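Local coordinates for putative sugar binding protein (Bacteroides vulgatus ATCC 8482, PDB 3KEZ) that probably binds sugars at the bacterial outer membrane as a SusD-family nutrient-binding protein that carries a calcium ion, at residues Phe134-Leu139 with Lys437-Ile442; Pro161-Val166 with Pro451-Asn456. All blocks are in the same frame, centred on the assembly; numbering follows the deposited sequence.

Interaction 1 of 2, residues Phe134-Leu139 with Lys437-Ile442; sequences FGYPYL and KILLPI. With EDO (1,2-ethanediol), chain E.
L439 and Y136 make a CH-pi contact: the methyl CD1 of L439 sits 3.5 Å from the centroid of the Y136 ring, 4° off the ring normal, with the two side chains crossing at about a right angle. Y136 CG, anti to the carbonyl carbon (chi1 -72°), brings the ring over the L439 methyl. I438 comes to the same ring from its edge, where its CD1 stands 3.9 Å from Y136 CD1. F134 carries a second apolar patch: its CE1 lies 3.6 Å from CB of L440 while I442 CD1 packs near CD1 of the ring. Cutting Y136 back to an alanine is likely to strip the L439 methyl of its aromatic cover and open a gap beside I438. In the SusD-type fold, this joins the loop leaving helix 109-134 to the loop before helix 444-449, with W82 of helix 80-96 meeting the F134 ring edge-to-face. Polar backbone atoms are packed in among these groups. The carbonyl O of P441 lies in the plane of the F134 ring, 3.4 Å from CE1, and G135 O abuts L439 CD2. Beside the Y136 ring, a 1,2-ethanediol, probably from the crystallisation liquor, accepts a hydrogen bond at O2 from Y136 N (3.0 Å, 165°).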
loop_
_atom_site.group_PDB
_atom_site.type_symbol
_atom_site.label_atom_id
_atom_site.label_comp_id
_atom_site.label_asym_id
_atom_site.label_seq_id
_atom_site.Cartn_x
_atom_site.Cartn_y
_atom_site.Cartn_z
ATOM N N PHE A 134 11.845 6.631 -0.008
ATOM C CA PHE A 134 13.122 7.327 0.144
ATOM C C PHE A 134 13.963 7.457 -1.142
ATOM O O PHE A 134 15.001 8.117 -1.108
ATOM C CB PHE A 134 13.981 6.676 1.246
ATOM C CG PHE A 134 13.384 6.809 2.650
ATOM C CD1 PHE A 134 13.505 7.985 3.359
ATOM C CD2 PHE A 134 12.680 5.752 3.219
ATOM C CE1 PHE A 134 12.931 8.123 4.620
ATOM C CE2 PHE A 134 12.129 5.864 4.511
ATOM C CZ PHE A 134 12.229 7.035 5.190
ATOM N N GLY A 135 13.519 6.835 -2.229
ATOM C CA GLY A 135 14.210 6.862 -3.524
ATOM C C GLY A 135 13.312 7.249 -4.685
ATOM O O GLY A 135 12.127 6.914 -4.712
ATOM N N TYR A 136 13.877 7.976 -5.653
ATOM C CA TYR A 136 13.146 8.333 -6.863
ATOM C C TYR A 136 12.599 7.094 -7.589
ATOM O O TYR A 136 13.209 6.028 -7.566
ATOM C CB TYR A 136 14.029 9.169 -7.805
ATOM C CG TYR A 136 14.253 10.540 -7.284
ATOM C CD1 TYR A 136 13.198 11.399 -7.093
ATOM C CD2 TYR A 136 15.513 10.996 -7.005
ATOM C CE1 TYR A 136 13.392 12.702 -6.606
ATOM C CE2 TYR A 136 15.714 12.278 -6.524
ATOM C CZ TYR A 136 14.655 13.118 -6.319
ATOM O OH TYR A 136 14.865 14.395 -5.846
ATOM N N PRO A 137 11.420 7.224 -8.217
ATOM C CA PRO A 137 10.796 6.097 -8.941
ATOM C C PRO A 137 11.722 5.491 -9.969
ATOM O O PRO A 137 12.456 6.213 -10.665
ATOM C CB PRO A 137 9.607 6.746 -9.654
ATOM C CG PRO A 137 9.885 8.199 -9.626
ATOM C CD PRO A 137 10.696 8.477 -8.433
ATOM N N TYR A 138 11.646 4.178 -10.079
ATOM C CA TYR A 138 12.480 3.382 -10.959
ATOM C C TYR A 138 12.556 3.981 -12.362
ATOM O O TYR A 138 13.654 4.234 -12.873
ATOM C CB TYR A 138 11.945 1.952 -11.027
ATOM C CG TYR A 138 12.837 1.071 -11.849
ATOM C CD1 TYR A 138 12.681 1.001 -13.231
ATOM C CD2 TYR A 138 13.893 0.348 -11.259
ATOM C CE1 TYR A 138 13.509 0.232 -13.998
ATOM C CE2 TYR A 138 14.731 -0.416 -12.031
ATOM C CZ TYR A 138 14.536 -0.457 -13.405
ATOM O OH TYR A 138 15.350 -1.186 -14.210
ATOM N N LEU A 139 11.388 4.248 -12.965
ATOM C CA LEU A 139 11.347 4.679 -14.353
ATOM C C LEU A 139 11.879 6.084 -14.625
ATOM O O LEU A 139 12.078 6.445 -15.779
ATOM C CB LEU A 139 9.945 4.526 -14.925
ATOM C CG LEU A 139 9.519 3.099 -15.034
ATOM C CD1 LEU A 139 8.039 3.115 -15.324
ATOM C CD2 LEU A 139 10.389 2.400 -16.180
ATOM N N LYS A 437 11.045 16.817 -2.693
ATOM C CA LYS A 437 10.294 16.490 -1.485
ATOM C C LYS A 437 9.267 15.392 -1.690
ATOM O O LYS A 437 8.589 15.043 -0.744
ATOM C CB LYS A 437 9.655 17.729 -0.852
ATOM C CG LYS A 437 10.679 18.789 -0.542
ATOM C CD LYS A 437 10.188 19.925 0.378
ATOM C CE LYS A 437 10.540 19.630 1.853
ATOM N NZ LYS A 437 10.134 20.728 2.803
ATOM N N ILE A 438 9.176 14.791 -2.885
ATOM C CA ILE A 438 8.366 13.583 -3.009
ATOM C C ILE A 438 9.022 12.417 -2.251
ATOM O O ILE A 438 8.376 11.389 -2.013
ATOM C CB ILE A 438 8.098 13.087 -4.466
ATOM C CG1 ILE A 438 9.418 12.965 -5.223
ATOM C CG2 ILE A 438 7.015 13.904 -5.151
ATOM C CD1 ILE A 438 9.387 11.937 -6.286
ATOM N N LEU A 439 10.312 12.580 -1.911
ATOM C CA LEU A 439 11.049 11.660 -1.035
ATOM C C LEU A 439 11.137 12.224 0.385
ATOM O O LEU A 439 11.465 13.394 0.561
ATOM C CB LEU A 439 12.492 11.451 -1.539
ATOM C CG LEU A 439 12.611 11.130 -3.019
ATOM C CD1 LEU A 439 14.060 10.892 -3.415
ATOM C CD2 LEU A 439 11.706 9.914 -3.418
ATOM N N LEU A 440 10.857 11.398 1.400
ATOM C CA LEU A 440 11.184 11.816 2.772
ATOM C C LEU A 440 12.711 11.942 2.866
ATOM O O LEU A 440 13.461 11.204 2.195
ATOM C CB LEU A 440 10.642 10.847 3.860
ATOM C CG LEU A 440 9.129 10.784 4.153
ATOM C CD1 LEU A 440 8.789 9.775 5.259
ATOM C CD2 LEU A 440 8.555 12.141 4.525
ATOM N N PRO A 441 13.181 12.905 3.672
ATOM C CA PRO A 441 14.606 12.921 3.897
ATOM C C PRO A 441 15.033 11.726 4.750
ATOM O O PRO A 441 14.203 11.148 5.497
ATOM C CB PRO A 441 14.827 14.248 4.627
ATOM C CG PRO A 441 13.511 14.488 5.382
ATOM C CD PRO A 441 12.435 13.805 4.589
ATOM N N ILE A 442 16.303 11.341 4.654
ATOM C CA ILE A 442 16.836 10.267 5.513
ATOM C C ILE A 442 16.734 10.773 6.949
ATOM O O ILE A 442 17.043 11.936 7.201
ATOM C CB ILE A 442 18.274 9.857 5.137
ATOM C CG1 ILE A 442 18.365 9.365 3.689
ATOM C CG2 ILE A 442 18.764 8.732 6.053
ATOM C CD1 ILE A 442 17.459 8.145 3.332
HETATM C C1 EDO E . 18.443 10.320 -4.826
HETATM O O1 EDO E . 19.484 9.588 -5.493
HETATM C C2 EDO E . 17.345 9.436 -4.218
HETATM O O2 EDO E . 16.761 8.448 -5.096
#

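Interaction 2 of 2, residues Pro161-Val166 with Pro451-Asn456; sequences PARNTV and PNMKQN
R163 starts with CG anti to its carbonyl carbon and bends at chi3 (72°), a course that carries its guanidinium to K454 and N456; N456 has CG anti to its own carbonyl carbon, and its second torsion then turns OD1 to the guanidinium. The guanidinium takes OD1 of N456 end-on: R163 NH1 and NH2 each lie 2.9 Å from that one atom, which stays in the guanidinium plane. Both nitrogens come from the same face of the amide, whose plane is turned 75° from that of the guanidinium. NH2 is only moderately tilted from the amide plane, but NH1 stands well above it, 64° out. A third bond runs from R163 NH1 to the backbone O of K454, at 2.9 Å, and R163 NE goes to G147 O. With several acceptors gripping its edge, the buried guanidinium is fixed in rotation as well as in position. These bonds tie the loop before helix 166-183, where T165 is the N-cap, to the C-terminal loop after helix 444-449 in this SusD-family protein. Selenomethionine M453 crosses the aliphatic part of R163 at about a right angle, its SE 3.5 Å from R163 CG, and its CE reaches towards P161 O. Nearer the surface the backbones themselves approach, with A162 CA making a CH...O contact of 3.4 Å to N452 O. One water accepts from R163 N and donates to N452 O at 2.7 Å, with a weaker link from K454 N.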
loop_
_atom_site.group_PDB
_atom_site.type_symbol
_atom_site.label_atom_id
_atom_site.label_comp_id
_atom_site.label_asym_id
_atom_site.label_seq_id
_atom_site.Cartn_x
_atom_site.Cartn_y
_atom_site.Cartn_z
ATOM N N PRO A 161 25.856 0.400 6.739
ATOM C CA PRO A 161 25.729 0.226 5.308
ATOM C C PRO A 161 25.412 1.533 4.575
ATOM O O PRO A 161 24.786 2.443 5.132
ATOM C CB PRO A 161 24.581 -0.788 5.181
ATOM C CG PRO A 161 23.740 -0.541 6.343
ATOM C CD PRO A 161 24.623 0.006 7.441
ATOM N N ALA A 162 25.883 1.600 3.339
ATOM C CA ALA A 162 25.560 2.682 2.424
ATOM C C ALA A 162 24.281 2.277 1.671
ATOM O O ALA A 162 23.874 1.087 1.641
ATOM C CB ALA A 162 26.694 2.887 1.430
ATOM N N ARG A 163 23.662 3.271 1.043
ATOM C CA ARG A 163 22.442 3.066 0.296
ATOM C C ARG A 163 22.774 2.306 -0.999
ATOM O O ARG A 163 23.740 2.635 -1.688
ATOM C CB ARG A 163 21.822 4.426 -0.030
ATOM C CG ARG A 163 21.316 5.160 1.182
ATOM C CD ARG A 163 20.859 6.556 0.847
ATOM N NE ARG A 163 19.604 6.551 0.111
ATOM C CZ ARG A 163 18.967 7.631 -0.313
ATOM N NH1 ARG A 163 19.456 8.836 -0.066
ATOM N NH2 ARG A 163 17.825 7.490 -1.000
ATOM N N ASN A 164 22.026 1.250 -1.289
ATOM C CA ASN A 164 22.075 0.642 -2.630
ATOM C C ASN A 164 21.255 1.465 -3.638
ATOM O O ASN A 164 20.557 2.415 -3.261
ATOM C CB ASN A 164 21.550 -0.777 -2.540
ATOM C CG ASN A 164 22.489 -1.658 -1.783
ATOM O OD1 ASN A 164 22.395 -1.805 -0.550
ATOM N ND2 ASN A 164 23.471 -2.162 -2.491
ATOM N N THR A 165 21.308 1.108 -4.912
ATOM C CA THR A 165 20.542 1.850 -5.883
ATOM C C THR A 165 19.101 1.362 -5.870
ATOM O O THR A 165 18.788 0.242 -5.370
ATOM C CB THR A 165 21.110 1.725 -7.302
ATOM O OG1 THR A 165 21.056 0.360 -7.686
ATOM C CG2 THR A 165 22.555 2.284 -7.382
ATOM N N VAL A 166 18.219 2.193 -6.414
ATOM C CA VAL A 166 16.831 1.795 -6.593
ATOM C C VAL A 166 16.772 0.482 -7.419
ATOM O O VAL A 166 16.024 -0.419 -7.068
ATOM C CB VAL A 166 15.976 2.923 -7.197
ATOM C CG1 VAL A 166 14.670 2.381 -7.719
ATOM C CG2 VAL A 166 15.774 4.083 -6.193
ATOM N N PRO A 451 27.880 7.045 9.135
ATOM C CA PRO A 451 28.583 7.970 8.281
ATOM C C PRO A 451 28.635 7.518 6.842
ATOM O O PRO A 451 29.142 8.252 6.024
ATOM C CB PRO A 451 30.002 8.001 8.866
ATOM C CG PRO A 451 30.047 6.978 9.949
ATOM C CD PRO A 451 28.799 6.199 9.909
ATOM N N ASN A 452 28.148 6.319 6.520
ATOM C CA ASN A 452 28.091 5.884 5.134
ATOM C C ASN A 452 26.744 6.171 4.492
ATOM O O ASN A 452 26.505 5.784 3.350
ATOM C CB ASN A 452 28.429 4.408 5.034
ATOM C CG ASN A 452 29.810 4.102 5.595
ATOM O OD1 ASN A 452 30.809 4.740 5.224
ATOM N ND2 ASN A 452 29.880 3.119 6.474
HETATM N N MSE A 453 25.889 6.900 5.217
HETATM C CA MSE A 453 24.535 7.214 4.779
HETATM C C MSE A 453 24.489 8.565 4.069
HETATM O O MSE A 453 24.873 9.571 4.631
HETATM C CB MSE A 453 23.614 7.266 6.003
HETATM C CG MSE A 453 22.161 7.566 5.658
HETATM SE SE MSE A 453 21.360 6.255 4.472
HETATM C CE MSE A 453 21.976 4.648 5.246
ATOM N N LYS A 454 23.960 8.589 2.860
ATOM C CA LYS A 454 23.875 9.820 2.079
ATOM C C LYS A 454 22.440 10.357 2.078
ATOM O O LYS A 454 21.468 9.617 1.840
ATOM C CB LYS A 454 24.387 9.590 0.663
ATOM C CG LYS A 454 24.338 10.870 -0.214
ATOM C CD LYS A 454 25.176 10.756 -1.494
ATOM C CE LYS A 454 25.154 12.086 -2.259
ATOM N NZ LYS A 454 25.792 13.168 -1.429
ATOM N N GLN A 455 22.315 11.641 2.372
ATOM C CA GLN A 455 21.016 12.300 2.405
ATOM C C GLN A 455 20.430 12.427 1.030
ATOM O O GLN A 455 21.168 12.539 0.034
ATOM C CB GLN A 455 21.184 13.700 3.011
ATOM C CG GLN A 455 19.906 14.488 3.224
ATOM C CD GLN A 455 18.865 13.776 4.050
ATOM O OE1 GLN A 455 18.021 13.050 3.514
ATOM N NE2 GLN A 455 18.950 13.928 5.367
ATOM N N ASN A 456 19.101 12.466 0.956
ATOM C CA ASN A 456 18.442 12.758 -0.296
ATOM C C ASN A 456 18.735 14.188 -0.762
ATOM O O ASN A 456 18.941 15.094 0.056
ATOM C CB ASN A 456 16.928 12.477 -0.215
ATOM C CG ASN A 456 16.608 10.965 -0.372
ATOM O OD1 ASN A 456 17.241 10.277 -1.170
ATOM N ND2 ASN A 456 15.629 10.457 0.395
HETATM O O HOH W 1 24.665 6.011 1.319
#

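In the fold
Interactions 1 and 2 lie on the same side of the chain's centre, their own centres 12 Å apart, and they touch. Along the chain the order is 134-139, 161-166, 437-442, 451-456, so the two pairings cross, and in each a segment from the first 170 residues meets one near the C-terminus. Helix 444-449 separates the two later segments. N456 and Q455 link the contacts directly: N456 ND2 bonds to the backbone oxygens of F134 and L440, and Q455 OE1 accepts from I442 N. Together they fasten the last part of the chain against loops that adjoin helices 109-134 and 166-183, away from the calcium site.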